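Local structure of transcription regulator PadR N-terminal domain-containing protein (Streptococcus mutans, 3L7W) at residues Q30-K33 with L34-I38; M93-D96 with G97-G101; Y44-L47 with K48-K52. The protein is probably a PadR-type transcriptional regulator that binds DNA as a dimer through a winged helix-turn-helix domain. All blocks are in the same frame, centred on the assembly; numbering follows the deposited sequence.

In the fold
Along the chain from the N terminus the three contacts come in series, none nesting in or crossing another, and each spans only neighbouring turns of backbone. Contact 1 (30-38) carries the chain out of helix 25-32 into the loop leading to helix 40-52. Contact 3 (44-52) lies along that next helix, and the two touch where Ile-38 CD1 packs on Ile-46 CD1 at 4.1 Å, drawing the loop against the helix. Contact 2 (93-101) is the last turns of the long helix 75-100, on the opposite side of the chain's centre from contact 3. Contacts 1 and 2 both meet the second subunit, whereas contact 3 stays within its own chain.

Contact 1 of 3, residues Q30-K33 with L34-I38; sequences QTIK and LIASI
The peptide carbonyl of Ile-32 is gripped by two amides at different inclinations to its plane. Ala-36 N donates to Ile-32 O at 2.8 Å within the carbonyl plane, whereas Ile-35 N reaches the same oxygen at 3.0 Å from above it, 52° out. The carbonyl of Thr-31 is likewise approached over a face, by Leu-34 N at 3.2 Å to Thr-31 O, and Leu-34 CB rests close by. These bonds coil the chain tightly as it leaves helix 25-32 and heads for helix 40-52, the two helices of the helix-turn-helix in this PadR-type winged-helix domain. The apolar side is carried by Ile-32. Its CG2 branch stands trans to the backbone N, which sends it forward to Ala-36 CB at 3.8 Å and Ile-38 CG2 at 4.0 Å. Alanine's single methyl fits close beside the carbonyl that accepts both bonds; the larger Ile-32 and Ile-38 extend the surface to helix 7-20 and to Leu-43. Lys-33, on the exposed side, has a weak hydrogen bond from NZ to Ser-29; Thr-31 is buried, and its OG1 is satisfied by the backbone N of His-105 of the second subunit.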
# COMPACT_ATOMS: atom_id res chain seq x y z
N GLN A 30 1.56 -17.16 -7.69
CA GLN A 30 2.19 -16.67 -8.91
C GLN A 30 1.66 -15.31 -9.35
O GLN A 30 2.41 -14.48 -9.86
CB GLN A 30 2.04 -17.68 -10.04
CG GLN A 30 2.96 -18.86 -9.86
CD GLN A 30 4.40 -18.43 -9.78
OE1 GLN A 30 4.94 -17.86 -10.74
NE2 GLN A 30 5.05 -18.68 -8.65
N THR A 31 0.38 -15.07 -9.14
CA THR A 31 -0.20 -13.82 -9.59
C THR A 31 0.13 -12.75 -8.58
O THR A 31 0.35 -11.59 -8.92
CB THR A 31 -1.70 -13.91 -9.76
OG1 THR A 31 -1.99 -14.60 -10.98
CG2 THR A 31 -2.31 -12.52 -9.83
N ILE A 32 0.18 -13.14 -7.32
CA ILE A 32 0.51 -12.19 -6.28
C ILE A 32 1.99 -11.79 -6.33
O ILE A 32 2.34 -10.65 -6.01
CB ILE A 32 0.13 -12.72 -4.88
CG1 ILE A 32 -1.39 -12.73 -4.73
CG2 ILE A 32 0.73 -11.85 -3.81
CD1 ILE A 32 -1.87 -13.23 -3.39
N LYS A 33 2.85 -12.72 -6.75
CA LYS A 33 4.28 -12.47 -6.88
C LYS A 33 4.53 -11.41 -7.93
O LYS A 33 5.62 -10.86 -8.03
CB LYS A 33 5.03 -13.73 -7.28
CG LYS A 33 5.57 -14.56 -6.12
CD LYS A 33 6.31 -15.79 -6.66
CE LYS A 33 7.06 -16.52 -5.56
NZ LYS A 33 6.14 -17.00 -4.50
N LEU A 34 3.51 -11.15 -8.73
CA LEU A 34 3.58 -10.10 -9.74
C LEU A 34 3.75 -8.71 -9.11
O LEU A 34 4.36 -7.82 -9.70
CB LEU A 34 2.33 -10.13 -10.61
CG LEU A 34 2.47 -10.63 -12.05
CD1 LEU A 34 3.70 -11.53 -12.25
CD2 LEU A 34 1.19 -11.31 -12.51
N ILE A 35 3.20 -8.52 -7.92
CA ILE A 35 3.30 -7.22 -7.27
C ILE A 35 3.96 -7.32 -5.91
O ILE A 35 4.45 -6.33 -5.39
CB ILE A 35 1.93 -6.50 -7.15
CG1 ILE A 35 2.13 -5.14 -6.49
CG2 ILE A 35 0.91 -7.35 -6.35
CD1 ILE A 35 1.17 -4.08 -6.94
N ALA A 36 3.99 -8.52 -5.35
CA ALA A 36 4.49 -8.69 -3.99
C ALA A 36 5.69 -9.61 -3.91
O ALA A 36 5.81 -10.57 -4.67
CB ALA A 36 3.37 -9.18 -3.06
N SER A 37 6.58 -9.31 -2.98
CA SER A 37 7.64 -10.23 -2.62
C SER A 37 7.20 -10.90 -1.34
O SER A 37 7.34 -10.35 -0.24
CB SER A 37 8.96 -9.51 -2.43
OG SER A 37 9.59 -9.31 -3.68
N ILE A 38 6.63 -12.08 -1.50
CA ILE A 38 6.08 -12.80 -0.38
C ILE A 38 6.46 -14.27 -0.55
O ILE A 38 6.44 -14.81 -1.66
CB ILE A 38 4.56 -12.61 -0.30
CG1 ILE A 38 3.98 -13.39 0.88
CG2 ILE A 38 3.90 -13.03 -1.61
CD1 ILE A 38 2.52 -13.08 1.17

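Contact 2 of 3, residues M93-D96 with G97-G101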
# COMPACT_ATOMS: atom_id res chain seq x y z
N MSE A 93 -7.47 6.84 -2.92
CA MSE A 93 -7.87 8.21 -3.10
C MSE A 93 -7.23 9.09 -2.04
O MSE A 93 -6.87 10.22 -2.31
CB MSE A 93 -9.39 8.31 -3.05
CG MSE A 93 -10.04 7.54 -4.15
SE MSE A 93 -11.93 7.50 -3.79
CE MSE A 93 -12.32 9.33 -4.09
N THR A 94 -7.08 8.54 -0.85
CA THR A 94 -6.56 9.32 0.24
C THR A 94 -5.09 9.63 -0.01
O THR A 94 -4.67 10.76 0.13
CB THR A 94 -6.78 8.62 1.55
OG1 THR A 94 -8.20 8.46 1.73
CG2 THR A 94 -6.22 9.44 2.70
N ILE A 95 -4.34 8.62 -0.43
CA ILE A 95 -2.96 8.81 -0.81
C ILE A 95 -2.85 9.80 -1.96
O ILE A 95 -2.13 10.79 -1.89
CB ILE A 95 -2.31 7.47 -1.14
CG1 ILE A 95 -2.13 6.69 0.15
CG2 ILE A 95 -0.98 7.68 -1.84
CD1 ILE A 95 -1.36 5.42 -0.03
N ASP A 96 -3.61 9.55 -3.02
CA ASP A 96 -3.57 10.43 -4.18
C ASP A 96 -4.04 11.83 -3.81
O ASP A 96 -3.52 12.82 -4.31
CB ASP A 96 -4.44 9.86 -5.30
CG ASP A 96 -3.82 8.64 -5.94
OD1 ASP A 96 -2.63 8.35 -5.68
OD2 ASP A 96 -4.52 7.97 -6.72
N GLY A 97 -5.03 11.89 -2.93
CA GLY A 97 -5.54 13.16 -2.45
C GLY A 97 -4.47 13.93 -1.70
O GLY A 97 -4.31 15.14 -1.87
N ILE A 98 -3.74 13.22 -0.84
CA ILE A 98 -2.67 13.84 -0.09
C ILE A 98 -1.57 14.24 -1.07
O ILE A 98 -1.14 15.38 -1.11
CB ILE A 98 -2.09 12.89 0.94
CG1 ILE A 98 -3.08 12.68 2.08
CG2 ILE A 98 -0.78 13.43 1.49
CD1 ILE A 98 -2.54 11.84 3.22
N VAL A 99 -1.17 13.29 -1.90
CA VAL A 99 -0.13 13.51 -2.87
C VAL A 99 -0.42 14.67 -3.81
O VAL A 99 0.49 15.45 -4.13
CB VAL A 99 0.17 12.25 -3.66
CG1 VAL A 99 1.00 12.59 -4.91
CG2 VAL A 99 0.91 11.28 -2.75
N GLU A 100 -1.67 14.81 -4.23
CA GLU A 100 -2.03 15.88 -5.16
C GLU A 100 -2.38 17.21 -4.47
O GLU A 100 -2.57 18.22 -5.14
CB GLU A 100 -3.15 15.44 -6.09
CG GLU A 100 -2.64 14.52 -7.18
CD GLU A 100 -3.64 13.47 -7.58
OE1 GLU A 100 -4.85 13.69 -7.36
OE2 GLU A 100 -3.23 12.42 -8.12
N GLY A 101 -2.46 17.21 -3.15
CA GLY A 101 -2.60 18.45 -2.41
C GLY A 101 -3.97 18.76 -1.86
O GLY A 101 -4.12 19.66 -1.03
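Ile-95 and Val-99, one helical turn apart, lean across each other at a slant, their CG2 methyls 4.2 Å apart. In Ile-95 that methyl lies anti to the backbone N, pointing on along the helix, while Val-99 turns its CG2 back over the preceding turn, 3.2 Å from Ile-95 O. The same carbonyl accepts Val-99 N at 2.7 Å in a nearly straight bond (172° at the hydrogen). Ile-98 is set beside Thr-94 instead, its CG1 3.2 Å from Thr-94 O. These branched apolar residues suit the dimer interface characteristic of the long C-terminal helix in PadR-like regulators: here Ile-95 packs on Ile-35, Ile-98 on Ile-17 and Val-99 on Tyr-12, all of the second subunit. Around the helix, Asp-96 and Glu-100 project in company, Asp-96 OD1 being 4.8 Å from Glu-100 OE2. Their like charges are probably eased by separate partners, since Asp-96 bonds to Trp-88 and Lys-92 of the second subunit and Glu-100 forms a salt bridge with Arg-102. A bend at chi2 (146°) folds Glu-100 back, bringing its CD 3.3 Å from Asp-96 O. Gly-97 is buried, presents only backbone here, and bonds through it to Ile-103 beyond the helix; Gly-101, with phi 105°, takes the positive-phi turn after the helix, its N bonded to Ile-98 O at 3.0 Å.

Contact 3 of 3, residues Y44-L47 with K48-K52; sequences YPIL and KKLEK
Lys-49 N and Pro-45 O make the shortest and straightest of four helical backbone bonds here, 2.7 Å long with 167° at the hydrogen. Lys-48 N to Tyr-44 O at 2.8 Å, Leu-50 N to Ile-46 O at 2.9 Å and Glu-51 N to Leu-47 O complete the run. Proline, whose nitrogen carries no hydrogen, leaves one bond to the previous turn unmade, and the helix is kinked there; its carbonyl nonetheless serves the next turn fully. Beyond the backbone, the charged ends turn to other parts of the chain: Lys-49 forms a salt bridge with Glu-11 on helix 7-20, and Glu-51 bonds to the hydroxyl of Thr-58 on strand 56-63. The lysine stems begin close to the carbonyls they have just passed, Lys-48 CB lying 3.4 Å from Pro-45 O, and then lead outward, as suits long flexible chains on an exposed face.

The buried side is made by Ile-46, Leu-47 and Leu-50. Leu-50 brings its CG to 3.4 Å from Ile-46 O and its CD1 to 4.4 Å from Ile-46 CG2, a loose meeting of branched ends. With chi1 at -72°, CG of Leu-47 lies anti to its carbonyl carbon and swings back toward Tyr-44, whose ring it approaches over one face: CD1 of Leu-47 stands 3.8 Å above the ring plane of Tyr-44, offset toward the rim. Both residues then pack on Tyr-71 of strand 66-73, while Ile-46 and Leu-47 meet Ile-14 and Leu-50 meets Leu-56. An amphipathic helix wedged in this way between helix 7-20 and the two-stranded wing, its lysines on the exposed side, is characteristic of the third helix of a winged helix-turn-helix domain, the one that in such folds usually reads DNA.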
# COMPACT_ATOMS: atom_id res chain seq x y z
N TYR A 44 0.74 -18.96 2.34
CA TYR A 44 -0.17 -20.04 2.67
C TYR A 44 -0.84 -19.90 4.03
O TYR A 44 -2.03 -20.17 4.16
CB TYR A 44 0.51 -21.39 2.46
CG TYR A 44 0.55 -21.70 0.98
CD1 TYR A 44 -0.47 -22.43 0.39
CD2 TYR A 44 1.57 -21.20 0.16
CE1 TYR A 44 -0.46 -22.70 -0.97
CE2 TYR A 44 1.59 -21.47 -1.20
CZ TYR A 44 0.56 -22.23 -1.76
OH TYR A 44 0.53 -22.52 -3.11
N PRO A 45 -0.11 -19.43 5.04
CA PRO A 45 -0.77 -19.10 6.30
C PRO A 45 -1.86 -18.05 6.09
O PRO A 45 -2.91 -18.10 6.74
CB PRO A 45 0.37 -18.54 7.14
CG PRO A 45 1.54 -19.33 6.68
CD PRO A 45 1.36 -19.43 5.18
N ILE A 46 -1.63 -17.12 5.17
CA ILE A 46 -2.65 -16.12 4.90
C ILE A 46 -3.88 -16.77 4.28
O ILE A 46 -5.00 -16.55 4.74
CB ILE A 46 -2.11 -15.00 4.03
CG1 ILE A 46 -1.03 -14.24 4.81
CG2 ILE A 46 -3.24 -14.08 3.63
CD1 ILE A 46 -0.44 -13.06 4.05
N LEU A 47 -3.66 -17.59 3.26
CA LEU A 47 -4.74 -18.42 2.72
C LEU A 47 -5.46 -19.16 3.83
O LEU A 47 -6.69 -19.18 3.89
CB LEU A 47 -4.19 -19.42 1.69
CG LEU A 47 -3.79 -18.73 0.40
CD1 LEU A 47 -2.86 -19.61 -0.43
CD2 LEU A 47 -5.04 -18.36 -0.37
N LYS A 48 -4.69 -19.76 4.74
CA LYS A 48 -5.30 -20.54 5.82
C LYS A 48 -6.14 -19.63 6.71
O LYS A 48 -7.29 -19.94 7.02
CB LYS A 48 -4.22 -21.26 6.65
CG LYS A 48 -4.77 -22.18 7.74
CD LYS A 48 -3.72 -23.22 8.15
CE LYS A 48 -4.03 -23.87 9.50
NZ LYS A 48 -3.60 -23.01 10.65
N LYS A 49 -5.57 -18.50 7.08
CA LYS A 49 -6.27 -17.50 7.87
C LYS A 49 -7.62 -17.15 7.23
O LYS A 49 -8.65 -17.10 7.90
CB LYS A 49 -5.39 -16.26 7.97
CG LYS A 49 -6.01 -15.04 8.61
CD LYS A 49 -4.96 -13.93 8.64
CE LYS A 49 -5.44 -12.73 9.43
NZ LYS A 49 -6.57 -12.06 8.74
N LEU A 50 -7.61 -16.93 5.92
CA LEU A 50 -8.81 -16.48 5.20
C LEU A 50 -9.80 -17.60 5.20
O LEU A 50 -11.01 -17.38 5.23
CB LEU A 50 -8.48 -16.09 3.76
CG LEU A 50 -7.72 -14.76 3.66
CD1 LEU A 50 -7.36 -14.45 2.23
CD2 LEU A 50 -8.56 -13.63 4.26
N GLU A 51 -9.30 -18.82 5.13
CA GLU A 51 -10.20 -19.95 5.18
C GLU A 51 -10.82 -20.02 6.57
O GLU A 51 -12.03 -20.06 6.71
CB GLU A 51 -9.48 -21.25 4.85
CG GLU A 51 -10.38 -22.45 5.04
CD GLU A 51 -9.69 -23.76 4.74
OE1 GLU A 51 -8.45 -23.75 4.53
OE2 GLU A 51 -10.41 -24.79 4.71
N LYS A 52 -9.98 -19.99 7.60
CA LYS A 52 -10.46 -20.11 8.96
C LYS A 52 -11.53 -19.06 9.23
O LYS A 52 -12.54 -19.34 9.88
CB LYS A 52 -9.31 -19.93 9.96
CG LYS A 52 -9.73 -20.16 11.41
CD LYS A 52 -8.83 -19.41 12.38
CE LYS A 52 -8.78 -20.10 13.73
NZ LYS A 52 -7.90 -21.30 13.72